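Local coordinates for exopolyphosphatase (Cytophaga hutchinsonii, PDB 3MDQ), which probably hydrolyses inorganic polyphosphate from its chain ends, releasing orthophosphate, at residues E219-H224 / Y237-P242. Numbering follows the deposited sequence. Where two conformers were deposited one is given.
Sequences EMNIQH and YLLSLP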
ATOM      1  N   GLU A 219     -10.830  -8.465  -4.952  0.50 11.42           N
ATOM      2  CA  GLU A 219     -12.247  -8.435  -4.638  0.50 10.69           C
ATOM      3  C   GLU A 219     -13.101  -8.389  -5.906  0.50 11.73           C
ATOM      4  O   GLU A 219     -14.108  -9.066  -5.981  0.50 11.29           O
ATOM      5  CB  GLU A 219     -12.582  -7.269  -3.697  0.50 12.04           C
ATOM      6  CG  GLU A 219     -12.081  -7.484  -2.264  0.50 13.57           C
ATOM      7  CD  GLU A 219     -12.295  -6.278  -1.343  0.50 20.99           C
ATOM      8  OE1 GLU A 219     -12.672  -5.195  -1.818  0.50 22.13           O
ATOM      9  OE2 GLU A 219     -12.072  -6.423  -0.126  0.50 27.20           O
HETATM   10  N   MSE A 220     -12.663  -7.628  -6.913  1.00 10.60           N
HETATM   11  CA  MSE A 220     -13.370  -7.569  -8.206  1.00 11.69           C
HETATM   12  C   MSE A 220     -13.374  -8.928  -8.865  1.00 12.63           C
HETATM   13  O   MSE A 220     -14.364  -9.328  -9.437  1.00 13.08           O
HETATM   14  CB  MSE A 220     -12.731  -6.540  -9.143  1.00 11.69           C
HETATM   15  CG  MSE A 220     -12.972  -5.126  -8.753  1.00  9.25           C
HETATM   16 SE   MSE A 220     -12.044  -3.801  -9.766  0.75 12.78          SE
HETATM   17  CE  MSE A 220     -13.129  -3.908 -11.369  1.00 14.30           C
ATOM     18  N   ASN A 221     -12.256  -9.652  -8.788  1.00 11.07           N
ATOM     19  CA  ASN A 221     -12.164 -10.930  -9.441  1.00 10.76           C
ATOM     20  C   ASN A 221     -13.036 -11.977  -8.754  1.00 13.29           C
ATOM     21  O   ASN A 221     -13.623 -12.844  -9.403  1.00 13.35           O
ATOM     22  CB  ASN A 221     -10.732 -11.418  -9.467  1.00 10.45           C
ATOM     23  CG  ASN A 221     -10.479 -12.406 -10.607  1.00 13.73           C
ATOM     24  OD1 ASN A 221     -10.792 -12.107 -11.766  1.00 15.41           O
ATOM     25  ND2 ASN A 221      -9.959 -13.593 -10.263  1.00 14.11           N
ATOM     26  N   ILE A 222     -13.076 -11.902  -7.436  1.00 10.95           N
ATOM     27  CA  ILE A 222     -13.938 -12.773  -6.637  1.00 10.78           C
ATOM     28  C   ILE A 222     -15.399 -12.585  -7.041  1.00 14.49           C
ATOM     29  O   ILE A 222     -16.122 -13.544  -7.271  1.00 11.86           O
ATOM     30  CB  ILE A 222     -13.701 -12.520  -5.134  1.00 11.91           C
ATOM     31  CG1 ILE A 222     -12.353 -13.122  -4.711  1.00 12.08           C
ATOM     32  CG2 ILE A 222     -14.842 -13.075  -4.256  1.00 11.95           C
ATOM     33  CD1 ILE A 222     -11.852 -12.542  -3.381  1.00 15.78           C
ATOM     34  N   GLN A 223     -15.803 -11.336  -7.167  1.00 14.18           N
ATOM     35  CA  GLN A 223     -17.180 -11.023  -7.551  1.00 16.10           C
ATOM     36  C   GLN A 223     -17.445 -11.493  -8.970  1.00 18.10           C
ATOM     37  O   GLN A 223     -18.483 -12.107  -9.233  1.00 19.02           O
ATOM     38  CB  GLN A 223     -17.456  -9.526  -7.412  1.00 16.75           C
ATOM     39  CG  GLN A 223     -18.922  -9.111  -7.566  1.00 28.87           C
ATOM     40  CD  GLN A 223     -19.879  -9.906  -6.651  1.00 39.35           C
ATOM     41  OE1 GLN A 223     -19.930  -9.704  -5.431  1.00 46.76           O
ATOM     42  NE2 GLN A 223     -20.645 -10.816  -7.256  1.00 56.28           N
ATOM     43  N   HIS A 224     -16.505 -11.266  -9.882  1.00 16.13           N
ATOM     44  CA  HIS A 224     -16.701 -11.678 -11.264  1.00 18.16           C
ATOM     45  C   HIS A 224     -16.855 -13.187 -11.404  1.00 20.46           C
ATOM     46  O   HIS A 224     -17.674 -13.643 -12.207  1.00 22.48           O
ATOM     47  CB  HIS A 224     -15.545 -11.190 -12.138  1.00 19.23           C
ATOM     48  CG  HIS A 224     -15.696 -11.551 -13.579  1.00 21.20           C
ATOM     49  ND1 HIS A 224     -15.034 -12.616 -14.142  1.00 24.88           N
ATOM     50  CD2 HIS A 224     -16.444 -11.003 -14.561  1.00 29.21           C
ATOM     51  CE1 HIS A 224     -15.368 -12.709 -15.416  1.00 23.16           C
ATOM     52  NE2 HIS A 224     -16.209 -11.733 -15.698  1.00 28.88           N
ATOM     53  N   TYR A 237      -4.208 -14.408  -2.312  1.00  7.87           N
ATOM     54  CA  TYR A 237      -5.188 -14.701  -3.359  1.00  7.45           C
ATOM     55  C   TYR A 237      -4.476 -14.693  -4.674  1.00  9.43           C
ATOM     56  O   TYR A 237      -3.820 -13.686  -5.011  1.00 10.65           O
ATOM     57  CB  TYR A 237      -6.304 -13.632  -3.342  1.00  9.77           C
ATOM     58  CG  TYR A 237      -7.321 -13.813  -4.422  1.00  9.48           C
ATOM     59  CD1 TYR A 237      -8.396 -14.649  -4.232  1.00  9.90           C
ATOM     60  CD2 TYR A 237      -7.158 -13.204  -5.654  1.00  9.40           C
ATOM     61  CE1 TYR A 237      -9.349 -14.847  -5.263  1.00 10.15           C
ATOM     62  CE2 TYR A 237      -8.073 -13.419  -6.688  1.00 10.09           C
ATOM     63  CZ  TYR A 237      -9.179 -14.228  -6.459  1.00 10.25           C
ATOM     64  OH  TYR A 237     -10.094 -14.447  -7.488  1.00 12.81           O
ATOM     65  N   LEU A 238      -4.571 -15.762  -5.455  0.50  7.22           N
ATOM     66  CA  LEU A 238      -3.871 -15.772  -6.723  0.50  8.00           C
ATOM     67  C   LEU A 238      -4.790 -15.346  -7.859  0.50  7.69           C
ATOM     68  O   LEU A 238      -5.872 -15.914  -8.091  0.50  9.22           O
ATOM     69  CB  LEU A 238      -3.270 -17.124  -7.021  0.50  7.91           C
ATOM     70  CG  LEU A 238      -2.556 -17.245  -8.387  0.50 10.45           C
ATOM     71  CD1 LEU A 238      -1.487 -18.301  -8.271  0.50  7.99           C
ATOM     72  CD2 LEU A 238      -3.494 -17.562  -9.568  0.50  5.32           C
ATOM     73  N   LEU A 239      -4.313 -14.340  -8.561  1.00  9.88           N
ATOM     74  CA  LEU A 239      -4.984 -13.731  -9.711  1.00 11.73           C
ATOM     75  C   LEU A 239      -4.267 -14.208 -10.961  1.00 11.46           C
ATOM     76  O   LEU A 239      -3.077 -13.940 -11.145  1.00 13.00           O
ATOM     77  CB  LEU A 239      -4.903 -12.189  -9.608  1.00 13.17           C
ATOM     78  CG  LEU A 239      -5.606 -11.297 -10.591  1.00 17.38           C
ATOM     79  CD1 LEU A 239      -7.138 -11.451 -10.464  1.00 20.89           C
ATOM     80  CD2 LEU A 239      -5.161  -9.858 -10.311  1.00 17.12           C
ATOM     81  N   SER A 240      -4.958 -14.902 -11.848  1.00  8.35           N
ATOM     82  CA  SER A 240      -4.301 -15.312 -13.084  1.00  7.84           C
ATOM     83  C   SER A 240      -3.999 -14.116 -13.988  1.00  9.11           C
ATOM     84  O   SER A 240      -4.670 -13.090 -13.886  1.00 10.05           O
ATOM     85  CB  SER A 240      -5.126 -16.331 -13.843  1.00 11.11           C
ATOM     86  OG  SER A 240      -6.278 -15.729 -14.441  1.00 10.24           O
ATOM     87  N   LEU A 241      -3.073 -14.300 -14.931  1.00 10.35           N
ATOM     88  CA  LEU A 241      -2.830 -13.210 -15.917  1.00 10.03           C
ATOM     89  C   LEU A 241      -4.049 -12.910 -16.795  1.00 13.29           C
ATOM     90  O   LEU A 241      -4.349 -11.731 -17.023  1.00 12.87           O
ATOM     91  CB  LEU A 241      -1.598 -13.432 -16.750  1.00 12.83           C
ATOM     92  CG  LEU A 241      -0.360 -13.440 -15.876  1.00 16.40           C
ATOM     93  CD1 LEU A 241       0.872 -13.554 -16.758  1.00 27.93           C
ATOM     94  CD2 LEU A 241      -0.196 -12.257 -14.912  1.00 17.18           C
ATOM     95  N   PRO A 242      -4.767 -13.931 -17.269  1.00 10.24           N
ATOM     96  CA  PRO A 242      -6.026 -13.600 -17.966  1.00 12.43           C
ATOM     97  C   PRO A 242      -7.012 -12.787 -17.139  1.00 12.77           C
ATOM     98  O   PRO A 242      -7.677 -11.872 -17.667  1.00 12.22           O
ATOM     99  CB  PRO A 242      -6.584 -14.957 -18.343  1.00 13.29           C
ATOM    100  CG  PRO A 242      -5.397 -15.779 -18.533  1.00 14.46           C
ATOM    101  CD  PRO A 242      -4.434 -15.361 -17.428  1.00 11.36           C
TER
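Two groups grip the hydroxyl of Tyr237: the carboxamide of Asn221, whose ND2 donates to Tyr237 OH over 2.9 Å, and the carboxylate of Glu227, whose OE1 is hydrogen-bonded to the same oxygen. The bond from Asn221 is moderately bent. Asn221 ND2 reaches the ring at its edge, near the ring plane, and the amide stands steeply against the ring, the two planes 76° apart. With CG anti to the backbone N (chi1 -156°), the Asn221 amide spans the gap between helix and strand, where all of its polar atoms are engaged: ND2 also bonds to Asp243 OD2, and OD1 accepts from Arg246 NH2. These bonds fix which end of the amide is nitrogen and hold its rotation.

Van der Waals contacts accompany the polar link. The CD1 methyl of Leu239 rests against the carboxamide of Asn221, 3.5 Å from its CG. Ile222 lies alongside the phenol, running in the opposite sense; its CG1 is 3.5 Å from Tyr237 CE1, while its CD1 lies 3.9 Å from that same ring carbon. A phenylalanine in place of Tyr237 would probably cost Asn221 ND2 one of its two partners and leave Glu227 OE1 without the hydroxyl inside a buried contact.

This is packing of a helix against an edge strand of the sheet in the actin-like ATPase fold. The axis of residues 219-224, on helix 212-225, crosses that of strand residues 237-240 at 74°, with a closest approach of 9.8 Å. Backbone bonds of Tyr237 with Val294 and of Leu239 with Ile292 tie that outermost strand to the antiparallel strand 291-295, and helix 241-253, entered through the N-cap Ser240, supplies Asp243 and Arg246 to the amide.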